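Side-chain contacts in protein kinase (Staphylococcus aureus subsp. aureus Mu50, PDB 3PY9), which is a membrane Ser/Thr kinase whose extracellular region, crystallised here, carries PASTA domains and probably binds muropeptides of the cell wall: residues 221-226 / 277-282; 159-164 / 197-202. All coordinates share one frame; numbering follows the deposited sequence.

Contact 1 (221-226 / 277-282); sequences VDVPYT and VKVDGK
Val277 meets two valines of the facing strand, one with each of its methyls. Its CG2 reaches tip to tip toward Val221 CG1, 4.0 Å away. Its CG1, anti to the backbone N (chi1 178°), touches Val223 CG2 at 4.0 Å, the two side chains crossing at a slant. Lys278 points away and touches Thr283 on strand 282-290. Val279 turns back to the facing strand. Its CG2 meets Val223 CG1 tip to tip at 3.6 Å, the tightest approach of the contact. Asp280 and Gly281 form the corner of a type I' turn from Val279 to Lys282, closed by Val279 N to Lys282 O at 2.9 Å and by Lys282 N to Val279 O. Strands 221-223 and 277-279 run nearly parallel, at 7°, with axes 9.7 Å apart. This spacing and the lack of hydrogen bonds between them are consistent with two sheets packed face to face, as in an E-set sandwich. Strand 217-223 pairs with 259-265, and strand 272-279 with 233-241 and 282-290. Ile263 and Val284 add to the apolar layer. Thr226 N hydrogen-bonds Gln233 OE1, but between the two segments only valine methyls touch. With no directional bond, methyl fit sets how they meet.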
loop_
_atom_site.group_PDB
_atom_site.type_symbol
_atom_site.label_atom_id
_atom_site.label_comp_id
_atom_site.label_asym_id
_atom_site.label_seq_id
_atom_site.Cartn_x
_atom_site.Cartn_y
_atom_site.Cartn_z
ATOM N N VAL A 221 -41.800 -16.706 22.119
ATOM C CA VAL A 221 -41.604 -17.585 20.961
ATOM C C VAL A 221 -41.257 -19.007 21.429
ATOM O O VAL A 221 -40.419 -19.184 22.321
ATOM C CB VAL A 221 -40.520 -17.018 19.952
ATOM C CG1 VAL A 221 -39.180 -16.813 20.631
ATOM C CG2 VAL A 221 -40.368 -17.916 18.747
ATOM N N ASP A 222 -41.928 -20.000 20.848
ATOM C CA ASP A 222 -41.588 -21.398 21.067
ATOM C C ASP A 222 -40.459 -21.802 20.114
ATOM O O ASP A 222 -40.653 -21.843 18.890
ATOM C CB ASP A 222 -42.790 -22.304 20.787
ATOM C CG ASP A 222 -43.846 -22.244 21.858
ATOM O OD1 ASP A 222 -43.502 -22.177 23.060
ATOM O OD2 ASP A 222 -45.038 -22.284 21.480
ATOM N N VAL A 223 -39.299 -22.123 20.673
ATOM C CA VAL A 223 -38.152 -22.579 19.870
ATOM C C VAL A 223 -38.113 -24.095 19.902
ATOM O O VAL A 223 -37.980 -24.658 20.970
ATOM C CB VAL A 223 -36.820 -22.052 20.444
ATOM C CG1 VAL A 223 -35.622 -22.566 19.623
ATOM C CG2 VAL A 223 -36.843 -20.533 20.528
ATOM N N PRO A 224 -38.227 -24.763 18.734
ATOM C CA PRO A 224 -38.106 -26.211 18.661
ATOM C C PRO A 224 -36.641 -26.681 18.674
ATOM O O PRO A 224 -35.741 -26.001 18.146
ATOM C CB PRO A 224 -38.743 -26.525 17.313
ATOM C CG PRO A 224 -38.403 -25.363 16.484
ATOM C CD PRO A 224 -38.503 -24.184 17.405
ATOM N N TYR A 225 -36.413 -27.839 19.285
ATOM C CA TYR A 225 -35.104 -28.450 19.290
ATOM C C TYR A 225 -35.029 -29.393 18.103
ATOM O O TYR A 225 -35.927 -30.204 17.895
ATOM C CB TYR A 225 -34.899 -29.193 20.605
ATOM C CG TYR A 225 -33.751 -30.160 20.585
ATOM C CD1 TYR A 225 -32.460 -29.714 20.786
ATOM C CD2 TYR A 225 -33.958 -31.526 20.341
ATOM C CE1 TYR A 225 -31.405 -30.577 20.769
ATOM C CE2 TYR A 225 -32.885 -32.405 20.302
ATOM C CZ TYR A 225 -31.611 -31.910 20.534
ATOM O OH TYR A 225 -30.515 -32.718 20.498
ATOM N N THR A 226 -33.967 -29.288 17.305
ATOM C CA THR A 226 -33.868 -30.112 16.118
ATOM C C THR A 226 -32.499 -30.824 16.036
ATOM O O THR A 226 -32.093 -31.300 14.985
ATOM C CB THR A 226 -34.177 -29.278 14.829
ATOM O OG1 THR A 226 -33.351 -28.109 14.801
ATOM C CG2 THR A 226 -35.655 -28.826 14.786
ATOM N N VAL A 277 -34.337 -15.046 16.143
ATOM C CA VAL A 277 -33.872 -16.180 16.928
ATOM C C VAL A 277 -33.245 -17.186 15.970
ATOM O O VAL A 277 -33.942 -17.751 15.125
ATOM C CB VAL A 277 -35.029 -16.897 17.652
ATOM C CG1 VAL A 277 -34.505 -18.100 18.417
ATOM C CG2 VAL A 277 -35.798 -15.951 18.587
ATOM N N LYS A 278 -31.949 -17.423 16.136
ATOM C CA LYS A 278 -31.207 -18.452 15.402
ATOM C C LYS A 278 -30.865 -19.656 16.280
ATOM O O LYS A 278 -30.696 -19.511 17.498
ATOM C CB LYS A 278 -29.915 -17.870 14.840
ATOM C CG LYS A 278 -30.126 -16.664 13.943
ATOM C CD LYS A 278 -28.825 -16.276 13.282
ATOM C CE LYS A 278 -28.970 -15.031 12.452
ATOM N NZ LYS A 278 -27.620 -14.627 11.990
ATOM N N VAL A 279 -30.778 -20.837 15.655
ATOM C CA VAL A 279 -30.469 -22.094 16.339
ATOM C C VAL A 279 -29.353 -22.768 15.553
ATOM O O VAL A 279 -29.530 -23.116 14.376
ATOM C CB VAL A 279 -31.721 -23.036 16.478
ATOM C CG1 VAL A 279 -31.316 -24.385 17.020
ATOM C CG2 VAL A 279 -32.816 -22.402 17.383
ATOM N N ASP A 280 -28.198 -22.934 16.192
ATOM C CA ASP A 280 -26.988 -23.360 15.465
ATOM C C ASP A 280 -26.755 -22.592 14.144
ATOM O O ASP A 280 -26.469 -23.196 13.106
ATOM C CB ASP A 280 -27.045 -24.863 15.186
ATOM C CG ASP A 280 -26.772 -25.693 16.417
ATOM O OD1 ASP A 280 -26.220 -25.187 17.408
ATOM O OD2 ASP A 280 -27.105 -26.876 16.389
ATOM N N GLY A 281 -26.877 -21.267 14.188
ATOM C CA GLY A 281 -26.553 -20.418 13.042
ATOM C C GLY A 281 -27.676 -20.145 12.059
ATOM O O GLY A 281 -27.579 -19.221 11.247
ATOM N N LYS A 282 -28.736 -20.940 12.112
ATOM C CA LYS A 282 -29.846 -20.823 11.178
ATOM C C LYS A 282 -31.018 -20.099 11.798
ATOM O O LYS A 282 -31.429 -20.433 12.907
ATOM C CB LYS A 282 -30.311 -22.208 10.736
ATOM C CG LYS A 282 -29.355 -22.934 9.791
ATOM C CD LYS A 282 -29.636 -22.541 8.339
ATOM C CE LYS A 282 -28.604 -23.132 7.388
ATOM N NZ LYS A 282 -27.234 -22.620 7.741
#

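Contact 2 (159-164 / 197-202); sequences KALEEK and STISFV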
loop_
_atom_site.group_PDB
_atom_site.type_symbol
_atom_site.label_atom_id
_atom_site.label_comp_id
_atom_site.label_asym_id
_atom_site.label_seq_id
_atom_site.Cartn_x
_atom_site.Cartn_y
_atom_site.Cartn_z
ATOM N N LYS A 159 -14.497 16.303 14.164
ATOM C CA LYS A 159 -14.070 17.297 13.195
ATOM C C LYS A 159 -12.556 17.569 13.200
ATOM O O LYS A 159 -11.947 17.619 12.136
ATOM C CB LYS A 159 -14.880 18.590 13.330
ATOM C CG LYS A 159 -16.079 18.666 12.368
ATOM C CD LYS A 159 -17.110 19.735 12.822
ATOM C CE LYS A 159 -18.232 19.938 11.789
ATOM N NZ LYS A 159 -17.749 20.680 10.585
ATOM N N ALA A 160 -11.955 17.721 14.381
ATOM C CA ALA A 160 -10.513 17.975 14.476
ATOM C C ALA A 160 -9.698 16.825 13.906
ATOM O O ALA A 160 -8.689 17.053 13.241
ATOM C CB ALA A 160 -10.096 18.251 15.902
ATOM N N LEU A 161 -10.145 15.594 14.149
ATOM C CA LEU A 161 -9.380 14.415 13.717
ATOM C C LEU A 161 -9.633 14.086 12.250
ATOM O O LEU A 161 -8.719 13.628 11.551
ATOM C CB LEU A 161 -9.603 13.204 14.636
ATOM C CG LEU A 161 -9.201 13.330 16.115
ATOM C CD1 LEU A 161 -9.799 12.193 16.915
ATOM C CD2 LEU A 161 -7.703 13.350 16.326
ATOM N N GLU A 162 -10.850 14.350 11.784
ATOM C CA GLU A 162 -11.171 14.271 10.362
ATOM C C GLU A 162 -10.228 15.158 9.539
ATOM O O GLU A 162 -9.766 14.741 8.475
ATOM C CB GLU A 162 -12.618 14.703 10.057
ATOM C CG GLU A 162 -13.800 14.012 10.784
ATOM C CD GLU A 162 -14.064 12.593 10.352
ATOM O OE1 GLU A 162 -13.086 11.828 10.223
ATOM O OE2 GLU A 162 -15.247 12.228 10.177
ATOM N N GLU A 163 -9.972 16.372 10.033
ATOM C CA GLU A 163 -9.132 17.363 9.349
ATOM C C GLU A 163 -7.643 17.020 9.414
ATOM O O GLU A 163 -6.830 17.716 8.811
ATOM C CB GLU A 163 -9.316 18.778 9.929
ATOM C CG GLU A 163 -10.747 19.248 10.150
ATOM C CD GLU A 163 -11.200 20.325 9.174
ATOM O OE1 GLU A 163 -11.060 20.121 7.935
ATOM O OE2 GLU A 163 -11.712 21.374 9.653
ATOM N N LYS A 164 -7.286 15.996 10.186
ATOM C CA LYS A 164 -5.904 15.495 10.224
ATOM C C LYS A 164 -5.820 14.180 9.457
ATOM O O LYS A 164 -4.776 13.515 9.457
ATOM C CB LYS A 164 -5.410 15.324 11.667
ATOM C CG LYS A 164 -5.280 16.632 12.457
ATOM C CD LYS A 164 -3.832 16.968 12.843
ATOM C CE LYS A 164 -2.933 17.345 11.651
ATOM N NZ LYS A 164 -1.457 17.471 12.028
ATOM N N SER A 197 -5.215 6.532 10.158
ATOM C CA SER A 197 -5.618 5.477 11.072
ATOM C C SER A 197 -7.054 5.704 11.547
ATOM O O SER A 197 -7.578 6.825 11.468
ATOM C CB SER A 197 -4.693 5.466 12.302
ATOM O OG SER A 197 -3.388 5.047 11.963
ATOM N N THR A 198 -7.669 4.642 12.057
ATOM C CA THR A 198 -9.030 4.727 12.630
ATOM C C THR A 198 -8.948 5.020 14.133
ATOM O O THR A 198 -8.318 4.267 14.873
ATOM C CB THR A 198 -9.786 3.416 12.445
ATOM O OG1 THR A 198 -9.814 3.078 11.051
ATOM C CG2 THR A 198 -11.243 3.527 13.013
ATOM N N ILE A 199 -9.572 6.116 14.560
ATOM C CA ILE A 199 -9.725 6.447 15.991
ATOM C C ILE A 199 -11.129 6.057 16.466
ATOM O O ILE A 199 -12.127 6.459 15.849
ATOM C CB ILE A 199 -9.458 7.950 16.262
ATOM C CG1 ILE A 199 -8.257 8.464 15.420
ATOM C CG2 ILE A 199 -9.238 8.210 17.757
ATOM C CD1 ILE A 199 -6.926 7.687 15.618
ATOM N N SER A 200 -11.188 5.259 17.541
ATOM C CA SER A 200 -12.457 4.729 18.084
ATOM C C SER A 200 -12.907 5.452 19.361
ATOM O O SER A 200 -12.123 5.644 20.291
ATOM C CB SER A 200 -12.344 3.225 18.357
ATOM O OG SER A 200 -11.959 2.517 17.189
ATOM N N PHE A 201 -14.178 5.833 19.387
ATOM C CA PHE A 201 -14.746 6.661 20.453
ATOM C C PHE A 201 -15.930 5.982 21.116
ATOM O O PHE A 201 -16.762 5.374 20.445
ATOM C CB PHE A 201 -15.235 7.993 19.878
ATOM C CG PHE A 201 -14.140 8.967 19.595
ATOM C CD1 PHE A 201 -13.713 9.841 20.577
ATOM C CD2 PHE A 201 -13.548 9.018 18.339
ATOM C CE1 PHE A 201 -12.710 10.762 20.323
ATOM C CE2 PHE A 201 -12.521 9.936 18.069
ATOM C CZ PHE A 201 -12.098 10.795 19.054
ATOM N N VAL A 202 -15.993 6.074 22.437
ATOM C CA VAL A 202 -17.224 5.756 23.150
ATOM C C VAL A 202 -17.776 7.075 23.651
ATOM O O VAL A 202 -17.084 7.829 24.347
ATOM C CB VAL A 202 -17.023 4.713 24.267
ATOM C CG1 VAL A 202 -18.339 4.471 25.028
ATOM C CG2 VAL A 202 -16.476 3.402 23.669
#
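Leu161 points one methyl, CD1, at the ring of Phe201 and at Ile199. This is the helix-on-sheet core of a PASTA domain: helix 154-162 lies against strand 198-204, the middle strand of a three-stranded sheet. The Leu161 methyl does not sit over the aromatic face. It comes to the ring edge, near the ring plane, where CZ is 3.4 Å from Leu161 CD1 and CE2 is 3.7 Å from the same methyl. The two side chains are oblique to one another. Phe201 carries its CG anti to the carbonyl carbon (chi1 -77°), and its ring is turned almost square to the CA-CB-CG plane (chi2 -89°). That sends the far edge of the ring up to the helix. Phe154, at the start of the same helix, makes an edge-to-face pair with this ring. Ile199 lies two residues before Phe201 and faces the helix too. The backbones are 8.3 Å apart at the CA atoms of Leu161 and Ile199, and side chains fill the gap. No hydrogen bond crosses it. Val146 and Phe166 touch both Leu161 and Ile199 and extend the apolar core. Ile199 comes nearest to the leucine with its branch methyl: CG2 is 4.1 Å from Leu161 CD1.

How the contacts relate
From the N terminus, contact 2 comes first. It leaves helix 154-162, passes strands 167-173, 183-187 and 191-194, and closes on strand 198-204, within the third PASTA domain. Strand 217-223 follows next and opens contact 1. That loop takes in strands 233-241, 244-245, 251-255 and 259-265 before closing on strand 272-279, in the C-terminal PASTA-like domain. The two loops are in series and neither nest nor cross. The centres of contact 1 and contact 2 are about 41 Å apart. The nearest atoms of contact 1 and contact 2 are about 24 Å apart, so they do not touch. Contact 2 ties a helix to a sheet, whereas contact 1 ties sheet to sheet. Each joins parts of its own domain.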